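Local atomic coordinates of carbohydrate binding module (Uncultured bacterium, PDB entry 2W3J), a protein that probably binds uronic acid sugars, as a calcium-containing family 35 carbohydrate binding module. Residues L81-N86 and Q93-D98; N106-V111 and I124-N129. All blocks are in the same frame, centred on the assembly; numbering follows the deposited sequence. Where two conformers were deposited one is given.

Contact 1. Residues L81-N86 and Q93-D98; sequences LDFPTN and QTVNVD
Leu81 meets Val95 and Val97 through one end of its side chain. Its CB points toward segment 93-98, and CG, anti to the carbonyl carbon (chi1 -60°), carries the fork across. The CD1 branch does most of the touching: it lies 3.8 Å from Val95 CG1 and 4.1 Å from Val97 CB. CD2 comes nearest Val95, at 4.1 Å from its CG2. Val95 thus presents both methyls to one leucine, and its CG1 also sits 3.9 Å from Phe83 CE1, approaching the ring obliquely. The end-to-end directions of the touching parts differ by 167°, yet the closest CA pair, Phe83 and Val95, is 7.6 Å apart, too far for neighbours in one sheet. This is side-chain packing between the two layers of a beta-sandwich: Leu81 is hydrogen-bonded through its backbone to Ala69 in one sheet, Val95 to Ile57 in the other. Farther along, polar groups take over. The amides of Asn86 and Gln93 stack with planes 24° apart, Asn86 CG lying 3.9 Å from Gln93 CD. Hydrogen bonds from Asn88 N to Asn86 OD1 and from Asn86 ND2 to Gln91 O fix the rotation of the asparagine amide.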
loop_
_atom_site.group_PDB
_atom_site.type_symbol
_atom_site.label_atom_id
_atom_site.label_comp_id
_atom_site.label_asym_id
_atom_site.label_seq_id
_atom_site.Cartn_x
_atom_site.Cartn_y
_atom_site.Cartn_z
ATOM N N LEU A 81 -6.065 3.182 8.582
ATOM C CA LEU A 81 -5.075 4.234 8.635
ATOM C C LEU A 81 -5.704 5.498 8.061
ATOM O O LEU A 81 -6.569 5.418 7.202
ATOM C CB LEU A 81 -3.837 3.864 7.793
ATOM C CG LEU A 81 -3.087 2.585 8.199
ATOM C CD1 LEU A 81 -1.848 2.350 7.310
ATOM C CD2 LEU A 81 -2.702 2.699 9.641
ATOM N N ASP A 82 -5.262 6.644 8.541
ATOM C CA ASP A 82 -5.886 7.930 8.208
ATOM C C ASP A 82 -5.463 8.466 6.816
ATOM O O ASP A 82 -6.294 8.993 6.079
ATOM C CB ASP A 82 -5.485 8.953 9.264
ATOM C CG ASP A 82 -6.367 10.192 9.250
ATOM O OD1 ASP A 82 -7.620 10.042 9.227
ATOM O OD2 ASP A 82 -5.792 11.328 9.256
ATOM N N PHE A 83 -4.160 8.372 6.496
ATOM C CA PHE A 83 -3.636 9.010 5.261
ATOM C C PHE A 83 -4.011 10.486 5.148
ATOM O O PHE A 83 -4.747 10.897 4.256
ATOM C CB PHE A 83 -4.114 8.258 4.019
ATOM C CG PHE A 83 -3.576 6.859 3.918
ATOM C CD1 PHE A 83 -2.302 6.617 3.372
ATOM C CD2 PHE A 83 -4.330 5.786 4.345
ATOM C CE1 PHE A 83 -1.804 5.290 3.258
ATOM C CE2 PHE A 83 -3.829 4.479 4.265
ATOM C CZ PHE A 83 -2.567 4.238 3.720
ATOM N N PRO A 84 -3.517 11.283 6.080
ATOM C CA PRO A 84 -3.883 12.678 6.165
ATOM C C PRO A 84 -3.383 13.447 4.962
ATOM O O PRO A 84 -2.399 13.039 4.310
ATOM C CB PRO A 84 -3.136 13.149 7.402
ATOM C CG PRO A 84 -1.956 12.241 7.514
ATOM C CD PRO A 84 -2.550 10.897 7.121
ATOM N N THR A 85 -4.046 14.562 4.672
ATOM C CA THR A 85 -3.500 15.485 3.690
ATOM C C THR A 85 -2.467 16.444 4.301
ATOM O O THR A 85 -2.596 16.874 5.457
ATOM C CB THR A 85 -4.603 16.288 3.015
ATOM O OG1 THR A 85 -4.007 17.268 2.168
ATOM C CG2 THR A 85 -5.461 17.038 4.061
ATOM N N ASN A 86 -1.437 16.806 3.536
ATOM C CA ASN A 86 -0.571 17.908 3.922
ATOM C C ASN A 86 -0.641 19.083 2.918
ATOM O O ASN A 86 0.189 19.984 2.980
ATOM C CB ASN A 86 0.887 17.425 4.068
ATOM C CG ASN A 86 1.434 16.879 2.762
ATOM O OD1 ASN A 86 0.726 16.892 1.756
ATOM N ND2 ASN A 86 2.696 16.404 2.770
ATOM N N GLN A 93 4.552 11.228 2.051
ATOM C CA GLN A 93 4.367 10.945 3.485
ATOM C C GLN A 93 4.549 9.460 3.689
ATOM O O GLN A 93 4.513 8.685 2.733
ATOM C CB GLN A 93 2.954 11.339 3.914
ATOM C CG GLN A 93 2.632 12.840 3.669
ATOM C CD GLN A 93 1.212 13.179 4.083
ATOM O OE1 GLN A 93 0.373 13.591 3.264
ATOM N NE2 GLN A 93 0.932 13.026 5.379
ATOM N N THR A 94 4.753 9.046 4.933
ATOM C CA THR A 94 4.856 7.618 5.208
ATOM C C THR A 94 3.987 7.291 6.421
ATOM O O THR A 94 3.760 8.153 7.274
ATOM C CB THR A 94 6.305 7.184 5.489
ATOM O OG1 THR A 94 6.864 8.003 6.526
ATOM C CG2 THR A 94 7.167 7.317 4.230
ATOM N N VAL A 95 3.453 6.074 6.457
ATOM C CA VAL A 95 2.730 5.619 7.636
ATOM C C VAL A 95 3.172 4.195 7.901
ATOM O O VAL A 95 3.314 3.405 6.972
ATOM C CB VAL A 95 1.197 5.713 7.468
ATOM C CG1 VAL A 95 0.683 4.953 6.236
ATOM C CG2 VAL A 95 0.468 5.228 8.763
ATOM N N ASN A 96 3.404 3.875 9.168
ATOM C CA ASN A 96 3.808 2.516 9.543
ATOM C C ASN A 96 2.606 1.736 10.053
ATOM O O ASN A 96 1.696 2.306 10.657
ATOM C CB ASN A 96 4.884 2.553 10.638
ATOM C CG ASN A 96 6.226 3.009 10.126
ATOM O OD1 ASN A 96 6.528 2.904 8.932
ATOM N ND2 ASN A 96 7.050 3.518 11.023
ATOM N N VAL A 97 2.580 0.437 9.788
ATOM C CA VAL A 97 1.514 -0.399 10.318
ATOM C C VAL A 97 2.098 -1.786 10.582
ATOM O O VAL A 97 2.848 -2.332 9.756
ATOM C CB VAL A 97 0.302 -0.449 9.362
ATOM C CG1 VAL A 97 0.691 -1.024 8.004
ATOM C CG2 VAL A 97 -0.862 -1.235 9.952
ATOM N N ASP A 98 1.778 -2.348 11.748
ATOM C CA ASP A 98 2.200 -3.709 12.056
ATOM C C ASP A 98 1.226 -4.724 11.487
ATOM O O ASP A 98 -0.006 -4.602 11.646
ATOM C CB ASP A 98 2.368 -3.890 13.560
ATOM C CG ASP A 98 3.589 -3.134 14.101
ATOM O OD1 ASP A 98 4.466 -2.745 13.294
ATOM O OD2 ASP A 98 3.664 -2.910 15.333
#

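Contact 2. Residues N106-V111 and I124-N129; sequences NSIKLV and IRVTGN
At their nearest, between Ile108 and Ile124, the two backbones are 9.8 Å apart from CA to CA, a spacing that leaves room for a layer of side chains and excludes direct strand pairing. The CB atoms of Ile108, Ile124 and Val126 all point into this gap. Ile108 CB is still 6.9 Å from Ile124 CB, so the branch ends make the contact. Ile108 divides its two arms between two partners. Its CG2 lies 4.3 Å from Ile124 CD1, the far end of a chain extended through both torsions (chi1 -172°, chi2 174°). The other arm, likewise extended beyond CG1, brings Ile108 CD1 to 4.3 Å from Val126 CG2. Both approaches are methyl to methyl and rather loose, in keeping with only 88 Å² buried between the segments; all three residues are nevertheless buried, because other side chains complete their surroundings. Trp43 packs on Ile124, while Phe4 touches both Ile124 and Val126. Ile108 is hydrogen-bonded through its backbone to Trp43, within the sheet holding strands 40-47 and 69-73, whereas strand 120-126 belongs to the opposing sheet and also carries Asp122, a calcium ligand. Inward-facing aliphatic residues meeting across two antiparallel sheets are the hallmark of the beta-sandwich core, the fold of family 35 carbohydrate binding modules.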
loop_
_atom_site.group_PDB
_atom_site.type_symbol
_atom_site.label_atom_id
_atom_site.label_comp_id
_atom_site.label_asym_id
_atom_site.label_seq_id
_atom_site.Cartn_x
_atom_site.Cartn_y
_atom_site.Cartn_z
ATOM N N ASN A 106 1.430 -14.655 1.533
ATOM C CA ASN A 106 0.507 -13.805 2.261
ATOM C C ASN A 106 -0.062 -12.795 1.272
ATOM O O ASN A 106 0.612 -12.428 0.322
ATOM C CB ASN A 106 1.223 -13.001 3.334
ATOM C CG ASN A 106 1.700 -13.861 4.497
ATOM O OD1 ASN A 106 1.035 -13.962 5.523
ATOM N ND2 ASN A 106 2.870 -14.475 4.328
ATOM N N SER A 107 -1.290 -12.342 1.499
ATOM C CA SER A 107 -1.828 -11.249 0.676
ATOM C C SER A 107 -1.958 -10.012 1.556
ATOM O O SER A 107 -2.240 -10.103 2.759
ATOM C CB SER A 107 -3.186 -11.633 0.072
ATOM O OG SER A 107 -4.112 -11.877 1.114
ATOM N N ILE A 108 -1.746 -8.825 0.963
ATOM C CA ILE A 108 -1.953 -7.591 1.656
ATOM C C ILE A 108 -2.815 -6.757 0.707
ATOM O O ILE A 108 -2.541 -6.720 -0.483
ATOM C CB ILE A 108 -0.637 -6.820 1.883
ATOM C CG1 ILE A 108 0.331 -7.638 2.769
ATOM C CG2 ILE A 108 -0.941 -5.475 2.506
ATOM C CD1 ILE A 108 1.622 -6.843 3.096
ATOM N N LYS A 109 -3.882 -6.166 1.244
ATOM C CA LYS A 109 -4.756 -5.325 0.437
ATOM C C LYS A 109 -4.985 -4.010 1.187
ATOM O O LYS A 109 -5.075 -3.959 2.423
ATOM C CB LYS A 109 -6.076 -6.072 0.116
ATOM C CG LYS A 109 -7.055 -5.339 -0.808
ATOM C CD LYS A 109 -8.287 -6.274 -1.119
ATOM C CE LYS A 109 -9.201 -5.731 -2.268
ATOM N NZ LYS A 109 -10.326 -6.710 -2.643
ATOM N N LEU A 110 -5.070 -2.909 0.434
ATOM C CA LEU A 110 -5.411 -1.666 1.043
ATOM C C LEU A 110 -6.712 -1.213 0.376
ATOM O O LEU A 110 -6.802 -1.212 -0.865
ATOM C CB LEU A 110 -4.308 -0.649 0.750
ATOM C CG LEU A 110 -4.416 0.736 1.394
ATOM C CD1 LEU A 110 -4.265 0.714 2.919
ATOM C CD2 LEU A 110 -3.291 1.641 0.823
ATOM N N VAL A 111 -7.699 -0.844 1.194
ATOM C CA VAL A 111 -9.080 -0.661 0.702
ATOM C C VAL A 111 -9.642 0.682 1.177
ATOM O O VAL A 111 -9.715 0.959 2.375
ATOM C CB VAL A 111 -10.024 -1.795 1.213
ATOM C CG1 VAL A 111 -11.476 -1.587 0.662
ATOM C CG2 VAL A 111 -9.491 -3.179 0.779
ATOM N N ILE A 124 4.871 -0.006 -0.857
ATOM C CA ILE A 124 4.808 -0.533 0.495
ATOM C C ILE A 124 6.128 -1.279 0.773
ATOM O O ILE A 124 6.630 -1.980 -0.094
ATOM C CB ILE A 124 3.547 -1.403 0.770
ATOM C CG1 ILE A 124 3.471 -1.739 2.256
ATOM C CG2 ILE A 124 3.455 -2.694 -0.074
ATOM C CD1 ILE A 124 2.174 -2.453 2.586
ATOM N N ARG A 125 6.688 -1.023 1.953
ATOM C CA ARG A 125 7.959 -1.623 2.373
ATOM C C ARG A 125 7.670 -2.504 3.581
ATOM O O ARG A 125 7.138 -2.021 4.576
ATOM C CB ARG A 125 8.932 -0.514 2.783
ATOM C CG ARG A 125 10.362 -0.990 3.137
ATOM C CD ARG A 125 11.160 0.140 3.744
ATOM N NE ARG A 125 11.274 1.300 2.866
ATOM C CZ ARG A 125 12.237 1.449 1.962
ATOM N NH1 ARG A 125 13.153 0.501 1.806
ATOM N NH2 ARG A 125 12.278 2.537 1.205
ATOM N N VAL A 126 8.008 -3.790 3.491
ATOM C CA VAL A 126 7.829 -4.667 4.647
ATOM C C VAL A 126 9.219 -4.974 5.238
ATOM O O VAL A 126 10.082 -5.529 4.542
ATOM C CB VAL A 126 7.102 -5.957 4.232
ATOM C CG1 VAL A 126 6.925 -6.934 5.448
ATOM C CG2 VAL A 126 5.735 -5.591 3.583
ATOM N N THR A 127 9.424 -4.594 6.489
ATOM C CA THR A 127 10.732 -4.806 7.116
ATOM C C THR A 127 10.823 -6.139 7.840
ATOM O O THR A 127 9.820 -6.700 8.281
ATOM C CB THR A 127 11.120 -3.665 8.066
ATOM O OG1 THR A 127 10.118 -3.508 9.076
ATOM C CG2 THR A 127 11.281 -2.384 7.293
ATOM N N GLY A 128 12.045 -6.659 7.940
ATOM C CA GLY A 128 12.277 -7.962 8.557
ATOM C C GLY A 128 12.988 -8.904 7.603
ATOM O O GLY A 128 12.919 -8.749 6.380
ATOM N N ASN A 129 13.678 -9.899 8.159
ATOM C CA ASN A 129 14.401 -10.843 7.346
ATOM C C ASN A 129 13.431 -11.794 6.700
ATOM O O ASN A 129 12.347 -12.032 7.221
ATOM C CB ASN A 129 15.393 -11.656 8.202
ATOM C CG ASN A 129 16.313 -10.771 9.029
ATOM O OD1 ASN A 129 16.893 -9.798 8.520
ATOM N ND2 ASN A 129 16.465 -11.107 10.310
#

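Overall arrangement
Both contacts lie between the same two sheets, contact 1 at the end of strand 76-81 and in the loop after it. Contact 2 lies about 7 Å from the centre of the chain and all its touching residues are buried; contact 1, about 10 Å out, is only partly buried. The outer one nevertheless buries nearly four times the area between its segments, 335 Å². Contact 2 is purely aliphatic, whereas contact 1 adds an aromatic ring to its aliphatic packing and ends in stacked amides. Their centres are 14 Å apart, and the two meet where Phe83 CZ touches Leu110 CD2 at 4.0 Å. Strands 93-101 and 104-112, consecutive in sequence, supply one segment to each.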